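Side-chain contacts in sporulation inhibitor of replication protein SirA (Bacillus subtilis, PDB 4TPS), which inhibits the initiation of DNA replication during sporulation, preventing overinitiation and enforcing diploidy, and binds domain I of the initiator DnaA: residues Y12-K17 / E33-Y38; N22-F25 / S29-F32. All blocks are in the same frame, centred on the assembly; numbering follows the deposited sequence.

Contact 1: Y12-K17 / E33-Y38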
loop_
_atom_site.group_PDB
_atom_site.type_symbol
_atom_site.label_atom_id
_atom_site.label_comp_id
_atom_site.label_asym_id
_atom_site.label_seq_id
_atom_site.Cartn_x
_atom_site.Cartn_y
_atom_site.Cartn_z
ATOM N N TYR A 12 10.083 1.837 8.304
ATOM C CA TYR A 12 8.646 2.077 8.189
ATOM C C TYR A 12 8.019 0.713 7.913
ATOM O O TYR A 12 8.450 -0.004 6.988
ATOM C CB TYR A 12 8.398 3.056 7.065
ATOM C CG TYR A 12 8.908 4.430 7.350
ATOM C CD1 TYR A 12 10.208 4.743 7.140
ATOM C CD2 TYR A 12 8.075 5.416 7.804
ATOM C CE1 TYR A 12 10.690 6.033 7.365
ATOM C CE2 TYR A 12 8.525 6.668 8.040
ATOM C CZ TYR A 12 9.847 6.998 7.808
ATOM O OH TYR A 12 10.245 8.326 8.119
ATOM N N THR A 13 7.058 0.342 8.760
ATOM C CA THR A 13 6.482 -0.998 8.738
ATOM C C THR A 13 4.987 -0.882 8.572
ATOM O O THR A 13 4.325 -0.113 9.280
ATOM C CB THR A 13 6.864 -1.775 9.977
ATOM O OG1 THR A 13 8.291 -1.808 10.126
ATOM C CG2 THR A 13 6.402 -3.206 9.920
ATOM N N TYR A 14 4.484 -1.541 7.515
ATOM C CA TYR A 14 3.024 -1.560 7.234
ATOM C C TYR A 14 2.485 -2.983 7.247
ATOM O O TYR A 14 3.206 -3.938 6.979
ATOM C CB TYR A 14 2.757 -0.936 5.845
ATOM C CG TYR A 14 2.938 0.557 5.776
ATOM C CD1 TYR A 14 4.206 1.122 5.570
ATOM C CD2 TYR A 14 1.854 1.394 5.813
ATOM C CE1 TYR A 14 4.356 2.493 5.441
ATOM C CE2 TYR A 14 1.987 2.783 5.690
ATOM C CZ TYR A 14 3.244 3.325 5.522
ATOM O OH TYR A 14 3.399 4.656 5.403
ATOM N N LEU A 15 1.199 -3.083 7.606
ATOM C CA LEU A 15 0.463 -4.329 7.621
ATOM C C LEU A 15 -0.256 -4.436 6.261
ATOM O O LEU A 15 -1.228 -3.687 5.998
ATOM C CB LEU A 15 -0.529 -4.322 8.765
ATOM C CG LEU A 15 -1.253 -5.628 9.006
ATOM C CD1 LEU A 15 -0.303 -6.795 9.098
ATOM C CD2 LEU A 15 -2.151 -5.540 10.231
ATOM N N ILE A 16 0.276 -5.269 5.392
ATOM C CA ILE A 16 -0.191 -5.345 3.985
ATOM C C ILE A 16 -1.407 -6.295 3.919
ATOM O O ILE A 16 -1.447 -7.344 4.553
ATOM C CB ILE A 16 0.913 -5.862 3.036
ATOM C CG1 ILE A 16 2.224 -5.078 3.185
ATOM C CG2 ILE A 16 0.434 -5.882 1.574
ATOM C CD1 ILE A 16 2.078 -3.602 2.975
ATOM N N LYS A 17 -2.428 -5.889 3.155
ATOM C CA LYS A 17 -3.534 -6.780 2.919
ATOM C C LYS A 17 -3.107 -7.988 2.146
ATOM O O LYS A 17 -2.286 -7.935 1.190
ATOM C CB LYS A 17 -4.637 -6.042 2.194
ATOM C CG LYS A 17 -5.392 -5.000 3.004
ATOM C CD LYS A 17 -6.504 -4.358 2.204
ATOM C CE LYS A 17 -7.384 -3.396 2.992
ATOM N NZ LYS A 17 -8.362 -2.794 2.050
ATOM N N GLU A 33 8.968 0.628 -3.691
ATOM C CA GLU A 33 9.024 1.869 -4.452
ATOM C C GLU A 33 7.785 2.762 -4.226
ATOM O O GLU A 33 7.880 3.977 -4.138
ATOM C CB GLU A 33 9.243 1.582 -5.943
ATOM C CG GLU A 33 10.642 1.019 -6.190
ATOM C CD GLU A 33 10.980 0.817 -7.662
ATOM O OE1 GLU A 33 11.294 -0.334 -8.033
ATOM O OE2 GLU A 33 10.953 1.807 -8.432
ATOM N N LEU A 34 6.619 2.157 -4.105
ATOM C CA LEU A 34 5.389 2.880 -3.773
ATOM C C LEU A 34 5.485 3.591 -2.410
ATOM O O LEU A 34 5.245 4.789 -2.272
ATOM C CB LEU A 34 4.206 1.972 -3.787
ATOM C CG LEU A 34 2.858 2.643 -3.494
ATOM C CD1 LEU A 34 2.412 3.466 -4.698
ATOM C CD2 LEU A 34 1.792 1.623 -3.146
ATOM N N PHE A 35 5.875 2.839 -1.417
ATOM C CA PHE A 35 6.105 3.412 -0.075
ATOM C C PHE A 35 7.223 4.506 -0.026
ATOM O O PHE A 35 7.060 5.551 0.598
ATOM C CB PHE A 35 6.358 2.330 0.937
ATOM C CG PHE A 35 5.111 1.514 1.263
ATOM C CD1 PHE A 35 4.091 2.046 1.999
ATOM C CD2 PHE A 35 4.963 0.210 0.829
ATOM C CE1 PHE A 35 2.960 1.298 2.326
ATOM C CE2 PHE A 35 3.827 -0.528 1.114
ATOM C CZ PHE A 35 2.825 0.020 1.880
ATOM N N GLN A 36 8.274 4.269 -0.768
ATOM C CA GLN A 36 9.368 5.225 -0.837
ATOM C C GLN A 36 8.872 6.520 -1.540
ATOM O O GLN A 36 9.193 7.627 -1.096
ATOM C CB GLN A 36 10.568 4.630 -1.527
ATOM C CG GLN A 36 11.753 5.607 -1.624
ATOM C CD GLN A 36 12.957 4.965 -2.239
ATOM O OE1 GLN A 36 12.990 4.628 -3.445
ATOM N NE2 GLN A 36 13.965 4.766 -1.411
ATOM N N ASP A 37 8.057 6.386 -2.584
ATOM C CA ASP A 37 7.479 7.567 -3.228
ATOM C C ASP A 37 6.648 8.399 -2.271
ATOM O O ASP A 37 6.706 9.614 -2.295
ATOM C CB ASP A 37 6.599 7.165 -4.396
ATOM C CG ASP A 37 7.390 6.799 -5.624
ATOM O OD1 ASP A 37 8.620 7.063 -5.695
ATOM O OD2 ASP A 37 6.730 6.231 -6.529
ATOM N N TYR A 38 5.868 7.740 -1.430
ATOM C CA TYR A 38 5.077 8.477 -0.422
ATOM C C TYR A 38 5.922 9.185 0.644
ATOM O O TYR A 38 5.674 10.334 0.987
ATOM C CB TYR A 38 4.137 7.493 0.243
ATOM C CG TYR A 38 3.224 8.065 1.267
ATOM C CD1 TYR A 38 2.290 9.028 0.909
ATOM C CD2 TYR A 38 3.272 7.646 2.604
ATOM C CE1 TYR A 38 1.436 9.570 1.833
ATOM C CE2 TYR A 38 2.405 8.183 3.534
ATOM C CZ TYR A 38 1.489 9.138 3.126
ATOM O OH TYR A 38 0.582 9.695 3.995
#

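Contact 2: N22-F25 / S29-F32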
loop_
_atom_site.group_PDB
_atom_site.type_symbol
_atom_site.label_atom_id
_atom_site.label_comp_id
_atom_site.label_asym_id
_atom_site.label_seq_id
_atom_site.Cartn_x
_atom_site.Cartn_y
_atom_site.Cartn_z
ATOM N N ASN A 22 -0.089 -11.267 -1.847
ATOM C CA ASN A 22 -0.079 -12.315 -2.834
ATOM C C ASN A 22 0.249 -11.816 -4.234
ATOM O O ASN A 22 1.084 -12.388 -4.948
ATOM C CB ASN A 22 -1.382 -13.099 -2.699
ATOM C CG ASN A 22 -1.370 -13.981 -1.446
ATOM O OD1 ASN A 22 -0.292 -14.340 -0.932
ATOM N ND2 ASN A 22 -2.544 -14.311 -0.929
ATOM N N HIS A 23 -0.426 -10.765 -4.643
ATOM C CA HIS A 23 -0.219 -10.204 -5.969
ATOM C C HIS A 23 1.253 -9.798 -6.198
ATOM O O HIS A 23 1.748 -10.014 -7.276
ATOM C CB HIS A 23 -1.145 -9.014 -6.199
ATOM C CG HIS A 23 -1.129 -8.481 -7.597
ATOM N ND1 HIS A 23 -1.551 -9.223 -8.684
ATOM C CD2 HIS A 23 -0.744 -7.272 -8.093
ATOM C CE1 HIS A 23 -1.446 -8.496 -9.783
ATOM N NE2 HIS A 23 -0.975 -7.305 -9.455
ATOM N N TYR A 24 1.921 -9.243 -5.175
ATOM C CA TYR A 24 3.266 -8.776 -5.295
ATOM C C TYR A 24 4.294 -9.734 -4.703
ATOM O O TYR A 24 5.446 -9.334 -4.531
ATOM C CB TYR A 24 3.389 -7.378 -4.649
ATOM C CG TYR A 24 2.888 -6.320 -5.593
ATOM C CD1 TYR A 24 3.684 -5.904 -6.648
ATOM C CD2 TYR A 24 1.661 -5.729 -5.427
ATOM C CE1 TYR A 24 3.224 -4.953 -7.572
ATOM C CE2 TYR A 24 1.205 -4.765 -6.348
ATOM C CZ TYR A 24 1.996 -4.416 -7.433
ATOM O OH TYR A 24 1.619 -3.482 -8.341
ATOM N N PHE A 25 3.907 -11.015 -4.454
ATOM C CA PHE A 25 4.871 -12.010 -4.043
ATOM C C PHE A 25 5.998 -12.119 -5.099
ATOM O O PHE A 25 5.710 -12.301 -6.275
ATOM C CB PHE A 25 4.198 -13.401 -3.963
ATOM C CG PHE A 25 5.197 -14.553 -3.725
ATOM C CD1 PHE A 25 5.874 -14.581 -2.558
ATOM C CD2 PHE A 25 5.426 -15.547 -4.657
ATOM C CE1 PHE A 25 6.801 -15.619 -2.254
ATOM C CE2 PHE A 25 6.354 -16.561 -4.423
ATOM C CZ PHE A 25 7.038 -16.605 -3.203
ATOM N N SER A 29 9.828 -5.369 -4.401
ATOM C CA SER A 29 10.470 -4.086 -4.738
ATOM C C SER A 29 9.471 -3.051 -5.244
ATOM O O SER A 29 9.630 -1.882 -5.015
ATOM C CB SER A 29 11.560 -4.330 -5.785
ATOM O OG SER A 29 10.976 -4.759 -7.005
ATOM N N VAL A 30 8.392 -3.482 -5.891
ATOM C CA VAL A 30 7.420 -2.547 -6.421
ATOM C C VAL A 30 6.667 -1.885 -5.276
ATOM O O VAL A 30 6.359 -0.710 -5.333
ATOM C CB VAL A 30 6.436 -3.269 -7.336
ATOM C CG1 VAL A 30 5.348 -2.309 -7.850
ATOM C CG2 VAL A 30 7.221 -3.779 -8.505
ATOM N N MET A 31 6.403 -2.641 -4.223
ATOM C CA MET A 31 5.738 -2.075 -3.038
ATOM C C MET A 31 6.709 -1.155 -2.318
ATOM O O MET A 31 6.337 -0.066 -1.944
ATOM C CB MET A 31 5.225 -3.151 -2.048
ATOM C CG MET A 31 3.924 -3.778 -2.494
ATOM S SD MET A 31 3.119 -4.780 -1.265
ATOM C CE MET A 31 4.282 -6.117 -1.224
ATOM N N PHE A 32 7.963 -1.579 -2.193
ATOM C CA PHE A 32 8.965 -0.707 -1.619
ATOM C C PHE A 32 8.991 0.651 -2.342
ATOM O O PHE A 32 8.998 1.672 -1.681
ATOM C CB PHE A 32 10.341 -1.369 -1.686
ATOM C CG PHE A 32 11.476 -0.476 -1.226
ATOM C CD1 PHE A 32 11.773 -0.421 0.120
ATOM C CD2 PHE A 32 12.233 0.280 -2.096
ATOM C CE1 PHE A 32 12.776 0.380 0.592
ATOM C CE2 PHE A 32 13.249 1.102 -1.630
ATOM C CZ PHE A 32 13.568 1.105 -0.280
#

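Contact 1: Y12-K17 / E33-Y38
Tyr14 and Phe35 lay their rings against each other where strand 9-16 faces helix 28-39. From its base outwards, Tyr14 meets Phe35 nearly all the way. Tyr14 CB lies 4.1 Å from Phe35 CZ, and Tyr14 CG comes within 3.5 Å of Phe35 CE1. CE1 of Tyr14 then reaches Phe35 CD1, also at 3.5 Å. Phe35 CE1 thus sits 3.3 Å above the Tyr14 ring plane, over its centre, but the planes are inclined at 32°, an oblique pairing rather than a parallel stack. The two side chains run antiparallel alongside each other, which carries the tip of Tyr14 beyond Phe35: Tyr14 OH lies 4.1 Å from both CD2 and CE2 of Tyr38. This is contact without a hydrogen bond, for the hydroxyl of Tyr14 bonds to His39 and that of Tyr38 to Glu52.

Ile16 and Phe35 meet head-on. The CG1 branch, beside the backbone N (chi1 -52°) and turned again at chi2, brings Ile16 CD1 to 3.9 Å from Phe35 CZ. The apolar layer so formed joins strand 9-16 to helix 28-39, with Ile55 of helix 45-58 against Phe35 and Tyr38, and Met135 of strand 132-136 against Tyr14 and Phe35.

Contact 2: N22-F25 / S29-F32
Tyr24 reaches across to two successive residues of helix 28-39, Val30 and Met31, and the packing is unequal between them. The tight part is the meeting with Val30, where the side chains cross at about a right angle. Tyr24 CE1 lies 3.4 Å from Val30 CG1 and 3.6 Å from Val30 CB, so one corner of the ring is pressed against the valine. The methyl Val30 CG1 is also 3.9 Å from Tyr24 OH. With CG1 anti to the valine backbone N (chi1 177°), this branch is the one that extends along the outer part of the ring.

Met31 packs more loosely, nearer the root of the tyrosine. Met31 CG stays 4.1 Å from Tyr24 CG, while a bend about the CG-SD bond (chi3 -69°) swings the terminal methyl back, leaving Met31 CE 3.8 Å from Tyr24 CB. Met31 SD is 5.3 Å from the centroid of the Tyr24 ring and 47° off the ring normal, an oblique Met-aromatic contact. No hydrogen bond joins the two segments. Val30 stands on the more exposed margin of the contact, whereas Met31 and Tyr24 are buried in the complex, the tyrosine ring also meeting an aromatic side chain of the partner protein chain.

Tyr24 is the first residue to leave helical geometry after helix 18-23, and the contact sets the exit of that helix against the first turns of helix 28-39. Behind it, Met31 also touches Leu133 of strand 132-136 and Trp144 of strand 141-144, tying the helix to the sheet.

Contacts 1 and 2 share helix 28-39, their centres about 10 Å apart. They meet directly where Ile16 CG2 packs 4.1 Å from Met31 SD, so the apolar layer between strand and helix in contact 1 runs on into the packing of contact 2. Both segments of contact 2 fall between those of contact 1 in the sequence: the chain leaves strand 9-16, forms helix 18-23, and returns along helix 28-39. A bound beta-mercaptoethanol, probably from crystallisation, lies about 5 Å from the Ile16 side chain. Contact 2 is centred about 16 Å from the chain centre, against about 9 Å for contact 1. Tyr24 and His23 meet the partner protein chain, and Leu34 of 33-38 also packs on it.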